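Local structure of guanine nucleotide exchange protein (Legionella pneumophila, 1XSZ) at residues 47-52 / 76-81; 60-65 / 106-111; 210-213 / 217-220; 222-225 / 231-234. The protein probably acts as a guanine nucleotide exchange factor for ADP-ribosylation factor GTPases, with a capping domain lying over the active site of its Sec7 domain. All coordinates share one frame; numbering follows the deposited sequence. Where two conformers were deposited one is given.

Contact 1: 47-52 / 76-81; sequences FFHQQR and KAFTSQ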
loop_
_atom_site.group_PDB
_atom_site.type_symbol
_atom_site.label_atom_id
_atom_site.label_comp_id
_atom_site.label_asym_id
_atom_site.label_seq_id
_atom_site.Cartn_x
_atom_site.Cartn_y
_atom_site.Cartn_z
ATOM N N PHE A 47 19.502 3.309 7.856
ATOM C CA PHE A 47 19.254 4.734 8.042
ATOM C C PHE A 47 17.802 4.956 8.475
ATOM O O PHE A 47 17.525 5.782 9.338
ATOM C CB PHE A 47 19.531 5.506 6.746
ATOM C CG PHE A 47 19.700 6.989 6.950
ATOM C CD1 PHE A 47 20.886 7.501 7.475
ATOM C CD2 PHE A 47 18.670 7.871 6.644
ATOM C CE1 PHE A 47 21.041 8.870 7.691
ATOM C CE2 PHE A 47 18.816 9.244 6.859
ATOM C CZ PHE A 47 20.004 9.743 7.384
ATOM N N PHE A 48 16.880 4.216 7.868
ATOM C CA PHE A 48 15.463 4.328 8.215
ATOM C C PHE A 48 15.265 4.002 9.698
ATOM O O PHE A 48 14.513 4.680 10.398
ATOM C CB PHE A 48 14.627 3.360 7.374
ATOM C CG PHE A 48 14.458 3.767 5.932
ATOM C CD1 PHE A 48 14.015 2.836 4.999
ATOM C CD2 PHE A 48 14.694 5.075 5.511
ATOM C CE1 PHE A 48 13.807 3.193 3.670
ATOM C CE2 PHE A 48 14.487 5.442 4.180
ATOM C CZ PHE A 48 14.043 4.500 3.261
ATOM N N HIS A 49 15.927 2.950 10.170
ATOM C CA HIS A 49 15.823 2.562 11.574
ATOM C C HIS A 49 16.485 3.597 12.482
ATOM O O HIS A 49 15.890 4.058 13.456
ATOM C CB HIS A 49 16.483 1.198 11.802
ATOM C CG HIS A 49 15.608 0.033 11.459
ATOM N ND1 HIS A 49 16.022 -0.994 10.639
ATOM C CD2 HIS A 49 14.357 -0.290 11.864
ATOM C CE1 HIS A 49 15.065 -1.900 10.555
ATOM N NE2 HIS A 49 14.044 -1.498 11.289
ATOM N N GLN A 50 17.720 3.959 12.153
ATOM C CA GLN A 50 18.480 4.919 12.947
ATOM C C GLN A 50 17.861 6.305 13.058
ATOM O O GLN A 50 17.877 6.912 14.127
ATOM C CB GLN A 50 19.893 5.073 12.378
ATOM C CG GLN A 50 20.843 3.932 12.687
ATOM C CD GLN A 50 21.160 3.829 14.166
ATOM O OE1 GLN A 50 21.291 4.842 14.853
ATOM N NE2 GLN A 50 21.299 2.605 14.659
ATOM N N GLN A 51 17.313 6.803 11.955
ATOM C CA GLN A 51 16.747 8.147 11.935
ATOM C C GLN A 51 15.225 8.195 11.928
ATOM O O GLN A 51 14.634 9.173 11.472
ATOM C CB GLN A 51 17.289 8.898 10.715
ATOM C CG GLN A 51 18.811 8.882 10.606
ATOM C CD GLN A 51 19.488 9.709 11.681
ATOM O OE1 GLN A 51 20.697 9.599 11.897
ATOM N NE2 GLN A 51 18.716 10.551 12.353
ATOM N N ARG A 52 14.591 7.155 12.456
ATOM C CA ARG A 52 13.132 7.094 12.473
ATOM C C ARG A 52 12.444 8.302 13.111
ATOM O O ARG A 52 11.326 8.648 12.734
ATOM C CB ARG A 52 12.671 5.809 13.166
ATOM C CG ARG A 52 13.099 5.694 14.610
ATOM C CD ARG A 52 12.646 4.368 15.201
ATOM N NE ARG A 52 12.964 4.270 16.623
ATOM C CZ ARG A 52 14.198 4.258 17.118
ATOM N NH1 ARG A 52 15.247 4.336 16.307
ATOM N NH2 ARG A 52 14.384 4.179 18.428
ATOM N N LYS A 76 13.680 -6.106 2.670
ATOM C CA LYS A 76 14.178 -7.361 3.212
ATOM C C LYS A 76 15.249 -7.075 4.263
ATOM O O LYS A 76 15.267 -7.695 5.325
ATOM C CB LYS A 76 14.749 -8.241 2.096
ATOM C CG LYS A 76 14.959 -9.688 2.522
ATOM C CD LYS A 76 15.392 -10.567 1.361
ATOM C CE LYS A 76 15.476 -12.023 1.791
ATOM N NZ LYS A 76 16.345 -12.192 2.987
ATOM N N ALA A 77 16.132 -6.125 3.973
ATOM C CA ALA A 77 17.186 -5.771 4.916
ATOM C C ALA A 77 16.584 -5.102 6.150
ATOM O O ALA A 77 16.970 -5.395 7.280
ATOM C CB ALA A 77 18.195 -4.837 4.255
ATOM N N PHE A 78 15.621 -4.211 5.926
ATOM C CA PHE A 78 14.958 -3.490 7.006
ATOM C C PHE A 78 14.322 -4.448 8.004
ATOM O O PHE A 78 14.492 -4.309 9.213
ATOM C CB PHE A 78 13.898 -2.552 6.411
ATOM C CG PHE A 78 13.165 -1.720 7.430
ATOM C CD1 PHE A 78 11.964 -2.159 7.976
ATOM C CD2 PHE A 78 13.667 -0.484 7.827
ATOM C CE1 PHE A 78 11.274 -1.378 8.897
ATOM C CE2 PHE A 78 12.987 0.305 8.747
ATOM C CZ PHE A 78 11.787 -0.141 9.285
ATOM N N THR A 79 13.593 -5.432 7.499
ATOM C CA THR A 79 12.945 -6.397 8.371
ATOM C C THR A 79 13.951 -7.356 9.018
ATOM O O THR A 79 13.776 -7.766 10.165
ATOM C CB THR A 79 11.876 -7.172 7.593
ATOM O OG1 THR A 79 10.932 -6.237 7.055
ATOM C CG2 THR A 79 11.145 -8.140 8.507
ATOM N N SER A 80 15.004 -7.701 8.283
ATOM C CA SER A 80 16.030 -8.601 8.799
ATOM C C SER A 80 16.784 -7.959 9.959
ATOM O O SER A 80 17.323 -8.653 10.822
ATOM C CB SER A 80 17.014 -8.974 7.689
ATOM O OG SER A 80 16.371 -9.715 6.670
ATOM N N GLN A 81 16.817 -6.631 9.977
ATOM C CA GLN A 81 17.508 -5.892 11.028
ATOM C C GLN A 81 16.698 -5.810 12.317
ATOM O O GLN A 81 17.168 -5.274 13.322
ATOM C CB GLN A 81 17.869 -4.491 10.521
ATOM C CG GLN A 81 18.926 -4.518 9.422
ATOM C CD GLN A 81 19.033 -3.215 8.656
ATOM O OE1 GLN A 81 18.277 -2.274 8.892
ATOM N NE2 GLN A 81 19.975 -3.158 7.722
#
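With CG of Phe78 anti to its backbone N (chi1 -179°) and CG of His49 anti to its carbonyl carbon (chi1 -82°), the two rings are carried into the gap between helix 40-50 and helix 69-80, where they lie almost flat on one another. The result is an offset stack with centroids 3.8 Å apart and planes at 8°. CE2 of Phe78 sits over the centre of the imidazole, while NE2 of His49 meets the phenyl face nearer its rim. Alongside the stack, CB of Phe48 packs obliquely against CE2 of Phe78 at 3.7 Å, and the Phe48 ring continues into the core against Val60 and Leu64 of helix 57-64. Phenylalanine suits both these buried places, whereas His49, nearer the surface, offers a flat face and a polar rim. That rim is used by Gln81, just past the end of helix 69-80: ND1 of His49 donates to OE1 of Gln81 over 3.1 Å, the oxygen lying in the imidazole plane. The amide NE2 of Gln81 is bonded in turn to the carbonyl of Glu42. Donation from ND1 fixes the imidazole's rotation while the stack holds its face, so one ring joins two Sec7 helices by aromatic and polar contacts.

Contact 2: 60-65 / 106-111; sequences VGDYLS and AQKIDR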
loop_
_atom_site.group_PDB
_atom_site.type_symbol
_atom_site.label_atom_id
_atom_site.label_comp_id
_atom_site.label_asym_id
_atom_site.label_seq_id
_atom_site.Cartn_x
_atom_site.Cartn_y
_atom_site.Cartn_z
ATOM N N VAL A 60 8.812 6.841 4.353
ATOM C CA VAL A 60 9.637 5.663 4.607
ATOM C C VAL A 60 8.795 4.413 4.352
ATOM O O VAL A 60 9.228 3.474 3.675
ATOM C CB VAL A 60 10.145 5.650 6.064
ATOM C CG1 VAL A 60 10.766 4.300 6.393
ATOM C CG2 VAL A 60 11.180 6.744 6.254
ATOM N N GLY A 61 7.584 4.410 4.900
ATOM C CA GLY A 61 6.693 3.282 4.717
ATOM C C GLY A 61 6.336 3.083 3.257
ATOM O O GLY A 61 6.221 1.953 2.782
ATOM N N ASP A 62 6.171 4.184 2.531
ATOM C CA ASP A 62 5.825 4.087 1.125
ATOM C C ASP A 62 6.972 3.508 0.309
ATOM O O ASP A 62 6.767 2.673 -0.575
ATOM C CB ASP A 62 5.445 5.454 0.571
ATOM C CG ASP A 62 4.596 5.340 -0.656
ATOM O OD1 ASP A 62 3.432 4.921 -0.505
ATOM O OD2 ASP A 62 5.093 5.643 -1.759
ATOM N N TYR A 63 8.187 3.952 0.605
ATOM C CA TYR A 63 9.358 3.449 -0.095
ATOM C C TYR A 63 9.522 1.949 0.170
ATOM O O TYR A 63 9.679 1.148 -0.753
ATOM C CB TYR A 63 10.616 4.177 0.381
ATOM C CG TYR A 63 11.872 3.708 -0.316
ATOM C CD1 TYR A 63 12.307 4.315 -1.496
ATOM C CD2 TYR A 63 12.594 2.620 0.172
ATOM C CE1 TYR A 63 13.431 3.847 -2.172
ATOM C CE2 TYR A 63 13.713 2.143 -0.496
ATOM C CZ TYR A 63 14.125 2.760 -1.665
ATOM O OH TYR A 63 15.233 2.283 -2.324
ATOM N N LEU A 64 9.478 1.572 1.442
ATOM C CA LEU A 64 9.649 0.176 1.826
ATOM C C LEU A 64 8.621 -0.776 1.235
ATOM O O LEU A 64 8.937 -1.930 0.953
ATOM C CB LEU A 64 9.634 0.046 3.351
ATOM C CG LEU A 64 10.860 0.611 4.078
ATOM C CD1 LEU A 64 10.612 0.631 5.574
ATOM C CD2 LEU A 64 12.090 -0.241 3.750
ATOM N N SER A 65 7.395 -0.299 1.043
ATOM C CA SER A 65 6.326 -1.147 0.529
ATOM C C SER A 65 6.107 -1.099 -0.979
ATOM O O SER A 65 5.158 -1.703 -1.480
ATOM C CB SER A 65 5.011 -0.806 1.238
ATOM O OG SER A 65 4.606 0.524 0.945
ATOM N N ALA A 106 -3.818 -1.551 -0.415
ATOM C CA ALA A 106 -3.783 -2.999 -0.260
ATOM C C ALA A 106 -2.507 -3.723 -0.671
ATOM O O ALA A 106 -1.977 -4.528 0.103
ATOM C CB ALA A 106 -4.971 -3.615 -0.982
ATOM N N GLN A 107 -2.008 -3.468 -1.873
ATOM C CA GLN A 107 -0.813 -4.180 -2.309
ATOM C C GLN A 107 0.423 -3.834 -1.494
ATOM O O GLN A 107 1.295 -4.684 -1.299
ATOM C CB GLN A 107 -0.562 -3.950 -3.800
ATOM C CG GLN A 107 -1.638 -4.577 -4.685
ATOM C CD GLN A 107 -1.280 -4.569 -6.158
ATOM O OE1 GLN A 107 -2.050 -5.043 -6.995
ATOM N NE2 GLN A 107 -0.111 -4.032 -6.485
ATOM N N LYS A 108 0.497 -2.600 -1.005
ATOM C CA LYS A 108 1.637 -2.183 -0.198
ATOM C C LYS A 108 1.569 -2.847 1.173
ATOM O O LYS A 108 2.584 -3.320 1.698
ATOM C CB LYS A 108 1.661 -0.659 -0.073
ATOM C CG LYS A 108 2.043 0.021 -1.373
ATOM C CD LYS A 108 2.008 1.537 -1.252
ATOM C CE LYS A 108 2.450 2.185 -2.548
ATOM N NZ LYS A 108 2.233 3.663 -2.508
ATOM N N ILE A 109 0.380 -2.885 1.758
ATOM C CA ILE A 109 0.194 -3.545 3.045
ATOM C C ILE A 109 0.601 -5.013 2.890
ATOM O O ILE A 109 1.301 -5.573 3.734
ATOM C CB ILE A 109 -1.284 -3.472 3.481
ATOM C CG1 ILE A 109 -1.634 -2.033 3.860
ATOM C CG2 ILE A 109 -1.547 -4.411 4.664
ATOM C CD1 ILE A 109 -3.122 -1.778 3.969
ATOM N N ASP A 110 0.169 -5.624 1.793
ATOM C CA ASP A 110 0.459 -7.024 1.522
ATOM C C ASP A 110 1.968 -7.277 1.492
ATOM O O ASP A 110 2.456 -8.220 2.125
ATOM C CB ASP A 110 -0.196 -7.429 0.193
ATOM C CG ASP A 110 -0.306 -8.930 0.019
ATOM O OD1 ASP A 110 -0.125 -9.671 1.006
ATOM O OD2 ASP A 110 -0.596 -9.363 -1.116
ATOM N N ARG A 111 2.709 -6.442 0.773
ATOM C CA ARG A 111 4.154 -6.632 0.700
ATOM C C ARG A 111 4.803 -6.556 2.075
ATOM O O ARG A 111 5.735 -7.308 2.369
ATOM C CB ARG A 111 4.792 -5.606 -0.238
ATOM C CG ARG A 111 4.246 -5.664 -1.649
ATOM C CD ARG A 111 5.207 -5.059 -2.661
ATOM N NE ARG A 111 4.595 -4.981 -3.983
ATOM C CZ ARG A 111 3.766 -4.017 -4.367
ATOM N NH1 ARG A 111 3.450 -3.034 -3.535
ATOM N NH2 ARG A 111 3.235 -4.044 -5.582
HETATM O O HOH W 1 5.009 4.212 -4.032
#
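Lys108 and Asp62 form a salt bridge, NZ to OD1 2.7 Å, in which the ammonium group meets the oxygen on its syn side, 23° out of the carboxylate plane. A water closes a second path, donating to OD2 of Asp62 and accepting from NZ of Lys108 at 3.2 Å. Glu105 makes another salt bridge to the same ammonium group, so two carboxylates share its charge and probably stabilise its protonated form. NH1 of Arg111 donates to the backbone O of Ser65 at 3.0 Å, in the carbonyl plane but tilted from the guanidinium plane. This carbonyl follows directly on helix 57-64, and long basic side chains suit a place where helix 106-123 reaches across, joining two helices of the Sec7 domain. Ser65 is small enough for the backbones to come close, its CA lying 4.9 Å from that of Lys108. Its OG, set between backbone N and carbonyl carbon (chi1 64°), turns back to donate to O of Gly61 at 2.8 Å; N of Ser65 reaches that oxygen from the opposite face of its plane. OG also lies 3.3 Å from CB of Lys108, and the extended lysine chain runs on past it to Asp62.

Contact 3: 210-213 / 217-220; sequences TTLN and TFKK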
loop_
_atom_site.group_PDB
_atom_site.type_symbol
_atom_site.label_atom_id
_atom_site.label_comp_id
_atom_site.label_asym_id
_atom_site.label_seq_id
_atom_site.Cartn_x
_atom_site.Cartn_y
_atom_site.Cartn_z
ATOM N N THR A 210 -18.979 10.748 0.244
ATOM C CA THR A 210 -20.236 10.086 0.551
ATOM C C THR A 210 -21.154 10.026 -0.667
ATOM O O THR A 210 -22.220 9.413 -0.611
ATOM C CB THR A 210 -20.973 10.823 1.681
ATOM O OG1 THR A 210 -21.101 12.208 1.334
ATOM C CG2 THR A 210 -20.208 10.703 2.987
ATOM N N THR A 211 -20.738 10.656 -1.764
ATOM C CA THR A 211 -21.534 10.669 -2.989
ATOM C C THR A 211 -20.806 10.097 -4.205
ATOM O O THR A 211 -21.368 10.037 -5.298
ATOM C CB THR A 211 -22.005 12.101 -3.333
ATOM O OG1 THR A 211 -20.878 12.986 -3.365
ATOM C CG2 THR A 211 -23.006 12.595 -2.300
ATOM N N LEU A 212 -19.562 9.666 -4.016
ATOM C CA LEU A 212 -18.775 9.107 -5.113
ATOM C C LEU A 212 -19.428 7.880 -5.747
ATOM O O LEU A 212 -19.281 7.645 -6.948
ATOM C CB LEU A 212 -17.366 8.742 -4.621
ATOM C CG LEU A 212 -16.390 8.148 -5.641
ATOM C CD1 LEU A 212 -16.185 9.118 -6.798
ATOM C CD2 LEU A 212 -15.059 7.849 -4.961
ATOM N N ASN A 213 -20.150 7.098 -4.950
ATOM C CA ASN A 213 -20.793 5.902 -5.484
ATOM C C ASN A 213 -21.890 6.219 -6.496
ATOM O O ASN A 213 -22.318 5.340 -7.240
ATOM C CB ASN A 213 -21.365 5.038 -4.354
ATOM C CG ASN A 213 -22.318 5.798 -3.461
ATOM O OD1 ASN A 213 -23.162 6.554 -3.933
ATOM N ND2 ASN A 213 -22.194 5.590 -2.155
ATOM N N THR A 217 -18.893 7.975 -13.622
ATOM C CA THR A 217 -17.572 7.448 -13.940
ATOM C C THR A 217 -17.184 6.369 -12.938
ATOM O O THR A 217 -16.624 5.342 -13.315
ATOM C CB THR A 217 -16.509 8.565 -13.947
ATOM O OG1 THR A 217 -16.844 9.528 -14.955
ATOM C CG2 THR A 217 -15.132 7.996 -14.254
ATOM N N PHE A 218 -17.489 6.594 -11.663
ATOM C CA PHE A 218 -17.178 5.598 -10.647
ATOM C C PHE A 218 -17.916 4.301 -10.957
ATOM O O PHE A 218 -17.345 3.223 -10.868
ATOM C CB PHE A 218 -17.590 6.079 -9.254
ATOM C CG PHE A 218 -17.331 5.069 -8.169
ATOM C CD1 PHE A 218 -16.063 4.935 -7.616
ATOM C CD2 PHE A 218 -18.346 4.222 -7.732
ATOM C CE1 PHE A 218 -15.806 3.970 -6.640
ATOM C CE2 PHE A 218 -18.098 3.252 -6.757
ATOM C CZ PHE A 218 -16.824 3.128 -6.211
ATOM N N LYS A 219 -19.191 4.414 -11.325
ATOM C CA LYS A 219 -19.990 3.235 -11.639
ATOM C C LYS A 219 -19.397 2.445 -12.799
ATOM O O LYS A 219 -19.309 1.221 -12.742
ATOM C CB LYS A 219 -21.427 3.644 -11.969
ATOM C CG LYS A 219 -22.206 4.161 -10.776
ATOM C CD LYS A 219 -23.595 4.613 -11.189
ATOM C CE LYS A 219 -24.416 5.047 -9.991
ATOM N NZ LYS A 219 -24.655 3.913 -9.057
ATOM N N LYS A 220 -18.990 3.145 -13.854
ATOM C CA LYS A 220 -18.398 2.476 -15.009
ATOM C C LYS A 220 -17.068 1.835 -14.628
ATOM O O LYS A 220 -16.728 0.745 -15.091
ATOM C CB LYS A 220 -18.182 3.468 -16.155
ATOM C CG LYS A 220 -19.467 3.962 -16.806
ATOM C CD LYS A 220 -19.163 4.913 -17.954
ATOM C CE LYS A 220 -20.435 5.344 -18.674
ATOM N NZ LYS A 220 -21.380 6.050 -17.766
#
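Leu212 and Phe218 set their side chains at about a right angle, the branched end of the leucine meeting one side of the phenyl ring. CG of Leu212 lies 3.8 Å from CD1 of Phe218. Phe218 reaches this place because its CG stands anti to the backbone N (chi1 178°), which swings the ring out from helix 216-224 toward the preceding turn. On the same side of the ring, but near its other ortho carbon, the neighbour is backbone: CA of Asn213 comes to 3.7 Å from CD2 of Phe218. The carbonyl O of Leu212 rests near the root of the aromatic side chain, 3.3 Å from CB of Phe218. A broad, wholly apolar ring suits this position, since it can cover both the leucine and the turn of main chain beside it. Val296 of strand 295-300 touches both Leu212 and Phe218, placing the pair against the sheet. Toward solvent the character changes. Lys219, next along the helix, bends at its last torsion (chi4 -64°) and brings NZ within 3.3 Å of O of Asn213, a weak hydrogen bond; its flexible chain keeps the charge at the surface. Asp215 OD1 accepts from the backbone N of Phe218. The arrangement is a strand-to-helix connection in the RalF capping domain, where a short 3-10 segment after strand 204-208 folds against the first turn of helix 216-224.

Contact 4: 222-225 / 231-234; sequences DSFL and NINT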
loop_
_atom_site.group_PDB
_atom_site.type_symbol
_atom_site.label_atom_id
_atom_site.label_comp_id
_atom_site.label_asym_id
_atom_site.label_seq_id
_atom_site.Cartn_x
_atom_site.Cartn_y
_atom_site.Cartn_z
ATOM N N ASP A 222 -16.178 0.784 -11.600
ATOM C CA ASP A 222 -16.463 -0.348 -10.733
ATOM C C ASP A 222 -16.830 -1.574 -11.569
ATOM O O ASP A 222 -16.338 -2.678 -11.318
ATOM C CB ASP A 222 -17.595 0.027 -9.769
ATOM C CG ASP A 222 -17.807 -1.006 -8.683
ATOM O OD1 ASP A 222 -16.834 -1.701 -8.322
ATOM O OD2 ASP A 222 -18.945 -1.111 -8.181
ATOM N N SER A 223 -17.686 -1.373 -12.567
ATOM C CA SER A 223 -18.114 -2.461 -13.439
ATOM C C SER A 223 -16.962 -2.989 -14.287
ATOM O O SER A 223 -16.870 -4.188 -14.551
ATOM C CB SER A 223 -19.245 -1.984 -14.354
ATOM O OG SER A 223 -19.650 -3.011 -15.242
ATOM N N PHE A 224 -16.081 -2.087 -14.708
ATOM C CA PHE A 224 -14.936 -2.454 -15.529
ATOM C C PHE A 224 -14.045 -3.501 -14.867
ATOM O O PHE A 224 -13.402 -4.297 -15.547
ATOM C CB PHE A 224 -14.124 -1.199 -15.868
ATOM C CG PHE A 224 -13.026 -1.435 -16.863
ATOM C CD1 PHE A 224 -11.764 -1.853 -16.450
ATOM C CD2 PHE A 224 -13.257 -1.251 -18.224
ATOM C CE1 PHE A 224 -10.750 -2.081 -17.374
ATOM C CE2 PHE A 224 -12.251 -1.477 -19.155
ATOM C CZ PHE A 224 -10.995 -1.892 -18.734
ATOM N N LEU A 225 -14.012 -3.501 -13.536
ATOM C CA LEU A 225 -13.191 -4.451 -12.793
ATOM C C LEU A 225 -13.467 -5.911 -13.148
ATOM O O LEU A 225 -12.556 -6.739 -13.140
ATOM C CB LEU A 225 -13.383 -4.245 -11.290
ATOM C CG LEU A 225 -12.779 -2.951 -10.743
ATOM C CD1 LEU A 225 -13.191 -2.767 -9.298
ATOM C CD2 LEU A 225 -11.267 -3.003 -10.869
ATOM N N ASN A 231 -12.754 -1.630 -23.802
ATOM C CA ASN A 231 -11.733 -0.592 -23.844
ATOM C C ASN A 231 -11.962 0.390 -22.704
ATOM O O ASN A 231 -13.085 0.837 -22.459
ATOM C CB ASN A 231 -11.765 0.153 -25.181
ATOM C CG ASN A 231 -10.528 1.008 -25.401
ATOM O OD1 ASN A 231 -10.164 1.829 -24.557
ATOM N ND2 ASN A 231 -9.875 0.818 -26.542
ATOM N N ILE A 232 -10.882 0.719 -22.009
ATOM C CA ILE A 232 -10.934 1.631 -20.883
ATOM C C ILE A 232 -11.448 3.025 -21.261
ATOM O O ILE A 232 -11.915 3.770 -20.400
ATOM C CB ILE A 232 -9.534 1.744 -20.229
ATOM C CG1 ILE A 232 -9.623 2.539 -18.927
ATOM C CG2 ILE A 232 -8.553 2.366 -21.205
ATOM C CD1 ILE A 232 -10.469 1.866 -17.869
ATOM N N ASN A 233 -11.379 3.379 -22.542
ATOM C CA ASN A 233 -11.858 4.696 -22.949
ATOM C C ASN A 233 -13.376 4.819 -22.832
ATOM O O ASN A 233 -13.930 5.906 -22.996
ATOM C CB ASN A 233 -11.407 5.041 -24.375
ATOM C CG ASN A 233 -11.846 4.018 -25.390
ATOM O OD1 ASN A 233 -12.961 3.509 -25.330
ATOM N ND2 ASN A 233 -10.971 3.722 -26.346
ATOM N N THR A 234 -14.053 3.707 -22.554
ATOM C CA THR A 234 -15.500 3.741 -22.381
ATOM C C THR A 234 -15.774 4.272 -20.975
ATOM O O THR A 234 -16.867 4.752 -20.678
ATOM C CB THR A 234 -16.140 2.339 -22.532
ATOM O OG1 THR A 234 -15.566 1.436 -21.581
ATOM C CG2 THR A 234 -15.920 1.803 -23.938
#
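Ile232 places a single methyl group, CD1, almost exactly above the middle of the Phe224 ring, a CH-pi contact with the carbon 3.9 Å from the centroid and only 9° off the ring normal. The isoleucine manages this with CG1 anti to its backbone N (chi1 -172°) and a further turn at chi2 of 64°, which carries CD1 over the ring. The two side chains cross at about a right angle. Meanwhile CE2 of Phe224 approaches the main chain, 3.8 Å from CA of Ile232, so the phenyl packs on backbone as well as on the methyl. Both residues belong to the capping domain and lie against its antiparallel sheet: each touches Thr245 of strand 243-248, and strand 260-268 adds Ile264 against Phe224 and Leu266 against Ile232. A flat ring and a beta-branched aliphatic chain suit this buried layer between the end of helix 216-224 and the strands. The 3-10 turn that presents Ile232 is held by its own polar groups. OG1 of Thr234 donates to O of Asn231 at 2.7 Å, nearly in line with the carbonyl bond, and the backbone N of Thr234 uses the same oxygen at 3.0 Å. OD1 of Asn231 probably forms an Asx turn with the backbone N of Asn233, though its position is doubtful.

In the fold
Contacts 1 and 2 belong to the Sec7 region: their centres are 14 Å apart, and helix 57-64 of contact 2 packs against contact 1, with Phe48 CE1 3.7 Å from Tyr63 CD2. Contacts 3 and 4 belong to the capping domain; both use helix 216-224, and their centres are about 13 Å apart, with Lys220 CD meeting Thr234 O at 3.6 Å. Contact 2 is the Sec7 contact nearer the cap, its closest atoms about 10 Å from contact 4 and 14 Å from contact 3. Contact 1 lies across the chain's centre from both, about 40 Å away between centres. Around contact 2, Lys251 and Trp253 meet Asp110, bringing helix 106-123 against the active-site cap.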